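Local coordinates for protein CrataBL (Crataeva tapia, PDB 4IHZ) that inhibits trypsin and probably also factor Xa, and probably acts as a lectin that binds glucose and N-acetylglucosamine, at residues 18-22 with 23-27; 1-4 with 5-8. All coordinates share one frame; numbering follows the deposited sequence.

How the interactions relate
From the N terminus, the chain first makes interaction 2, a reverse turn in residues 1-8 that folds the end of the chain back upon Tyr8 as strand 8-12 begins. Ten residues later, interaction 1 spans residues 18-27, where strand 19-21 runs straight into the short helix 22-26 and on to the glycosylated Asn27. Both contacts are local, and they follow in series, neither nested nor crossed; the centres of interaction 1 and interaction 2 lie about 21 Å apart, and the two do not touch. Residues of interaction 2 pack on strands 52-55 and 158-162 of the beta-trefoil, whereas interaction 1 links the partner of strand 38-40 to a helix at the glycan site.

Interaction 1: residues 18-22 with 23-27; sequences GFSPD and NLRKN. With NAG (2-acetamido-2-deoxy-beta-D-glucopyranose), chain C.
Pro21 O gathers the polar groups at the junction of strand and helix: Ser20 OG donates to it over 2.9 Å, and the backbone N of Leu24 lies 3.1 Å from the same Pro21 O. The two donors arrive from opposite faces of the carbonyl plane, the amide standing well out of it. Ser20 OG also packs against Leu24 CB at 3.6 Å.

Arg25 runs back along this corner. Arg25 CB sits 3.5 Å from Asp22 O, the carbonyl that receives the Lys26 amide in a regular helical bond and the Arg25 amide in a weak one. Arg25 CG comes next, 3.9 Å from Ser20 OG. CD then passes the Asp22 carboxylate, with OD1 3.6 Å from Arg25 CD. The chain bends at chi3 (73°) and the guanidinium runs on past the carboxylate, its plane turned 54° from that of the carboxylate; Arg25 NH1 stays 4.6 Å from Asp22 OD1 with no N-H directed at that oxygen. Thr39 OG1 bonds to both groups, NH1 also reaches Gln40 O, and Asp22 OD1 forms a salt bridge with Arg146.

Strand 19-21 pairs antiparallel with strand 38-40 in this beta-trefoil, which probably belongs to the Kunitz inhibitor family, and helix 22-26 is a single short excursion in an otherwise beta-rich chain. Asn23 ND2 rests against Pro21 CB while its OD1 accepts the amide of Phe79.

The helix ends at Asn27, which has positive phi, its N still bonded to Asn23 O. CG is anti to the backbone N (chi1 -160°), which carries the amide away from the 18-22 segment, and Asn27 ND2 is joined covalently to NAG C1 at 1.5 Å. The sugar is hydrogen-bonded to Asp76 of the second subunit.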
loop_
_atom_site.group_PDB
_atom_site.type_symbol
_atom_site.label_atom_id
_atom_site.label_comp_id
_atom_site.label_asym_id
_atom_site.label_seq_id
_atom_site.Cartn_x
_atom_site.Cartn_y
_atom_site.Cartn_z
ATOM N N GLY A 18 0.214 23.330 2.511
ATOM C CA GLY A 18 0.367 21.990 3.061
ATOM C C GLY A 18 0.984 21.026 2.056
ATOM O O GLY A 18 1.780 21.403 1.171
ATOM N N PHE A 19 0.698 19.751 2.258
ATOM C CA PHE A 19 1.502 18.684 1.658
ATOM C C PHE A 19 0.708 17.577 1.083
ATOM O O PHE A 19 -0.392 17.242 1.571
ATOM C CB PHE A 19 2.427 18.076 2.738
ATOM C CG PHE A 19 3.424 19.066 3.282
ATOM C CD1 PHE A 19 4.607 19.306 2.630
ATOM C CD2 PHE A 19 3.092 19.801 4.413
ATOM C CE1 PHE A 19 5.515 20.252 3.151
ATOM C CE2 PHE A 19 3.966 20.733 4.909
ATOM C CZ PHE A 19 5.159 20.975 4.285
ATOM N N SER A 20 1.232 16.987 0.007
ATOM C CA SER A 20 0.548 15.835 -0.608
ATOM C C SER A 20 1.583 14.842 -1.105
ATOM O O SER A 20 2.614 15.260 -1.625
ATOM C CB SER A 20 -0.273 16.341 -1.807
ATOM O OG SER A 20 -0.764 15.241 -2.598
ATOM N N PRO A 21 1.315 13.534 -0.989
ATOM C CA PRO A 21 2.083 12.572 -1.810
ATOM C C PRO A 21 2.114 12.979 -3.275
ATOM O O PRO A 21 1.110 13.423 -3.848
ATOM C CB PRO A 21 1.311 11.264 -1.624
ATOM C CG PRO A 21 0.650 11.402 -0.251
ATOM C CD PRO A 21 0.203 12.868 -0.260
ATOM N N ASP A 22 3.286 12.860 -3.900
ATOM C CA ASP A 22 3.413 13.225 -5.297
ATOM C C ASP A 22 2.446 12.491 -6.218
ATOM O O ASP A 22 1.967 13.084 -7.210
ATOM C CB ASP A 22 4.829 13.013 -5.774
ATOM C CG ASP A 22 5.624 14.294 -5.842
ATOM O OD1 ASP A 22 5.061 15.440 -5.768
ATOM O OD2 ASP A 22 6.857 14.164 -6.026
ATOM N N ASN A 23 2.132 11.221 -5.921
ATOM C CA ASN A 23 1.273 10.501 -6.888
ATOM C C ASN A 23 -0.100 11.138 -6.994
ATOM O O ASN A 23 -0.742 11.103 -8.053
ATOM C CB ASN A 23 1.176 9.001 -6.562
ATOM C CG ASN A 23 0.158 8.709 -5.512
ATOM O OD1 ASN A 23 -0.994 8.473 -5.820
ATOM N ND2 ASN A 23 0.578 8.689 -4.240
ATOM N N LEU A 24 -0.532 11.775 -5.900
ATOM C CA LEU A 24 -1.847 12.438 -5.898
ATOM C C LEU A 24 -1.804 13.744 -6.665
ATOM O O LEU A 24 -2.803 14.147 -7.222
ATOM C CB LEU A 24 -2.389 12.623 -4.453
ATOM C CG LEU A 24 -2.696 11.321 -3.716
ATOM C CD1 LEU A 24 -3.265 11.630 -2.335
ATOM C CD2 LEU A 24 -3.757 10.513 -4.516
ATOM N N ARG A 25 -0.631 14.374 -6.768
ATOM C CA ARG A 25 -0.555 15.620 -7.551
ATOM C C ARG A 25 -0.667 15.296 -9.024
ATOM O O ARG A 25 -1.355 16.001 -9.776
ATOM C CB ARG A 25 0.765 16.341 -7.250
ATOM C CG ARG A 25 0.811 16.747 -5.786
ATOM C CD ARG A 25 2.103 17.516 -5.498
ATOM N NE ARG A 25 2.018 18.851 -6.085
ATOM C CZ ARG A 25 2.774 19.861 -5.664
ATOM N NH1 ARG A 25 3.637 19.644 -4.709
ATOM N NH2 ARG A 25 2.633 21.072 -6.209
ATOM N N LYS A 26 -0.042 14.187 -9.406
ATOM C CA LYS A 26 -0.025 13.738 -10.803
ATOM C C LYS A 26 -1.410 13.236 -11.213
ATOM O O LYS A 26 -1.867 13.525 -12.336
ATOM C CB LYS A 26 1.077 12.697 -11.012
ATOM C CG LYS A 26 1.193 12.174 -12.476
ATOM C CD LYS A 26 1.895 13.168 -13.384
ATOM C CE LYS A 26 1.709 12.781 -14.854
ATOM N NZ LYS A 26 2.227 13.838 -15.768
ATOM N N ASN A 27 -2.097 12.548 -10.301
ATOM C CA ASN A 27 -3.493 12.098 -10.479
ATOM C C ASN A 27 -3.663 11.127 -11.659
ATOM O O ASN A 27 -4.731 11.108 -12.278
ATOM C CB ASN A 27 -4.511 13.287 -10.585
ATOM C CG ASN A 27 -5.966 12.877 -10.284
ATOM O OD1 ASN A 27 -6.288 12.528 -9.157
ATOM N ND2 ASN A 27 -6.862 12.949 -11.303
HETATM C C1 NAG C . -8.242 12.536 -11.117
HETATM C C2 NAG C . -9.363 13.159 -12.001
HETATM C C3 NAG C . -10.758 12.567 -11.717
HETATM C C4 NAG C . -10.690 11.047 -11.757
HETATM C C5 NAG C . -9.562 10.566 -10.816
HETATM C C6 NAG C . -9.433 9.046 -10.830
HETATM C C7 NAG C . -9.002 15.484 -12.628
HETATM C C8 NAG C . -9.041 16.918 -12.173
HETATM N N2 NAG C . -9.358 14.578 -11.721
HETATM O O3 NAG C . -11.719 13.018 -12.679
HETATM O O4 NAG C . -11.934 10.458 -11.382
HETATM O O5 NAG C . -8.311 11.113 -11.219
HETATM O O6 NAG C . -8.970 8.686 -12.110
HETATM O O7 NAG C . -8.668 15.194 -13.782
#

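Interaction 2: residues 1-4 with 5-8; sequences AILT and GVPY
Leu3 to Val6 form a type II beta turn with Thr4 and Gly5 at its corners, Gly5 taking the positive phi (71°) expected at the third position. The turn is open: Leu3 O and Val6 N are 3.6 Å apart, and a water instead donates to both Leu3 O and Val6 O, bridging the two carbonyls.

Tyr8, just beyond the turn, brings its ring back to the first residues. Its hydroxyl oxygen accepts the amide of Leu3 in a nearly straight bond, with Leu3 N 2.8 Å from Tyr8 OH and an N-H...O angle of 165°. A second water donates to Ala1 O and lies 2.6 Å from Tyr8 OH in a further hydrogen bond, so an amide and a water hold the end of the phenol. The CG2 methyl of Ile2, anti to the backbone N, lies over one face of the ring in a CH-pi contact, 4.2 Å from the Tyr8 ring centroid and 27° off the normal. Leu3 O lies instead at the ring edge, near its plane, together with both waters. Across the mouth of the turn the apolar contact is made by Leu3 CB and Val6 CG2, 3.7 Å apart.

Thr4, at the corner, directs its OG1 to Leu60 O, and backbone bonds from Ile2 to Val63 and from Thr4 to Lys61 fasten the first residues to loop 60-63. Phe53 of strand 52-55 packs on Ile2 and Tyr8, while strand 158-162 contributes Phe160 against Ile2 and Arg162 against Leu3, Val6 and Tyr8, so that the segment packs on both strands just where strand 8-12 begins.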
loop_
_atom_site.group_PDB
_atom_site.type_symbol
_atom_site.label_atom_id
_atom_site.label_comp_id
_atom_site.label_asym_id
_atom_site.label_seq_id
_atom_site.Cartn_x
_atom_site.Cartn_y
_atom_site.Cartn_z
ATOM N N ALA A 1 -6.013 18.116 21.811
ATOM C CA ALA A 1 -5.155 16.919 21.582
ATOM C C ALA A 1 -5.241 16.416 20.133
ATOM O O ALA A 1 -6.170 16.751 19.373
ATOM C CB ALA A 1 -5.517 15.798 22.574
ATOM N N ILE A 2 -4.250 15.617 19.766
ATOM C CA ILE A 2 -4.221 14.914 18.498
ATOM C C ILE A 2 -4.828 13.533 18.725
ATOM O O ILE A 2 -4.373 12.778 19.584
ATOM C CB ILE A 2 -2.765 14.826 17.976
ATOM C CG1 ILE A 2 -2.124 16.233 17.983
ATOM C CG2 ILE A 2 -2.732 14.173 16.600
ATOM C CD1 ILE A 2 -0.605 16.239 17.800
ATOM N N LEU A 3 -5.891 13.224 17.992
ATOM C CA LEU A 3 -6.646 11.998 18.222
ATOM C C LEU A 3 -6.254 10.886 17.266
ATOM O O LEU A 3 -6.020 11.129 16.089
ATOM C CB LEU A 3 -8.136 12.270 18.107
ATOM C CG LEU A 3 -8.664 13.327 19.084
ATOM C CD1 LEU A 3 -10.071 13.751 18.695
ATOM C CD2 LEU A 3 -8.614 12.761 20.521
ATOM N N THR A 4 -6.177 9.662 17.780
ATOM C CA THR A 4 -5.889 8.501 16.953
ATOM C C THR A 4 -6.999 8.277 15.942
ATOM O O THR A 4 -8.165 8.456 16.271
ATOM C CB THR A 4 -5.766 7.258 17.858
ATOM O OG1 THR A 4 -4.654 7.444 18.738
ATOM C CG2 THR A 4 -5.566 5.976 17.043
ATOM N N GLY A 5 -6.625 7.933 14.704
ATOM C CA GLY A 5 -7.600 7.540 13.683
ATOM C C GLY A 5 -8.472 8.669 13.135
ATOM O O GLY A 5 -9.525 8.413 12.526
ATOM N N VAL A 6 -8.071 9.902 13.427
ATOM C CA VAL A 6 -8.755 11.115 13.000
ATOM C C VAL A 6 -7.801 11.807 12.011
ATOM O O VAL A 6 -6.611 11.931 12.272
ATOM C CB VAL A 6 -9.016 12.060 14.199
ATOM C CG1 VAL A 6 -9.487 13.472 13.722
ATOM C CG2 VAL A 6 -10.056 11.427 15.119
ATOM N N PRO A 7 -8.319 12.255 10.857
ATOM C CA PRO A 7 -7.432 12.830 9.856
ATOM C C PRO A 7 -7.052 14.270 10.194
ATOM O O PRO A 7 -7.888 15.058 10.640
ATOM C CB PRO A 7 -8.273 12.835 8.582
ATOM C CG PRO A 7 -9.709 12.881 9.082
ATOM C CD PRO A 7 -9.682 12.054 10.371
ATOM N N TYR A 8 -5.789 14.590 9.960
ATOM C CA TYR A 8 -5.252 15.948 10.155
ATOM C C TYR A 8 -4.476 16.403 8.959
ATOM O O TYR A 8 -3.782 15.622 8.354
ATOM C CB TYR A 8 -4.288 15.989 11.351
ATOM C CG TYR A 8 -5.007 15.781 12.656
ATOM C CD1 TYR A 8 -5.504 16.859 13.381
ATOM C CD2 TYR A 8 -5.161 14.504 13.170
ATOM C CE1 TYR A 8 -6.193 16.642 14.586
ATOM C CE2 TYR A 8 -5.859 14.276 14.355
ATOM C CZ TYR A 8 -6.329 15.354 15.069
ATOM O OH TYR A 8 -7.033 15.123 16.240
HETATM O O HOH W 1 -8.171 17.183 17.430
HETATM O O HOH W 2 -4.712 10.700 13.635
#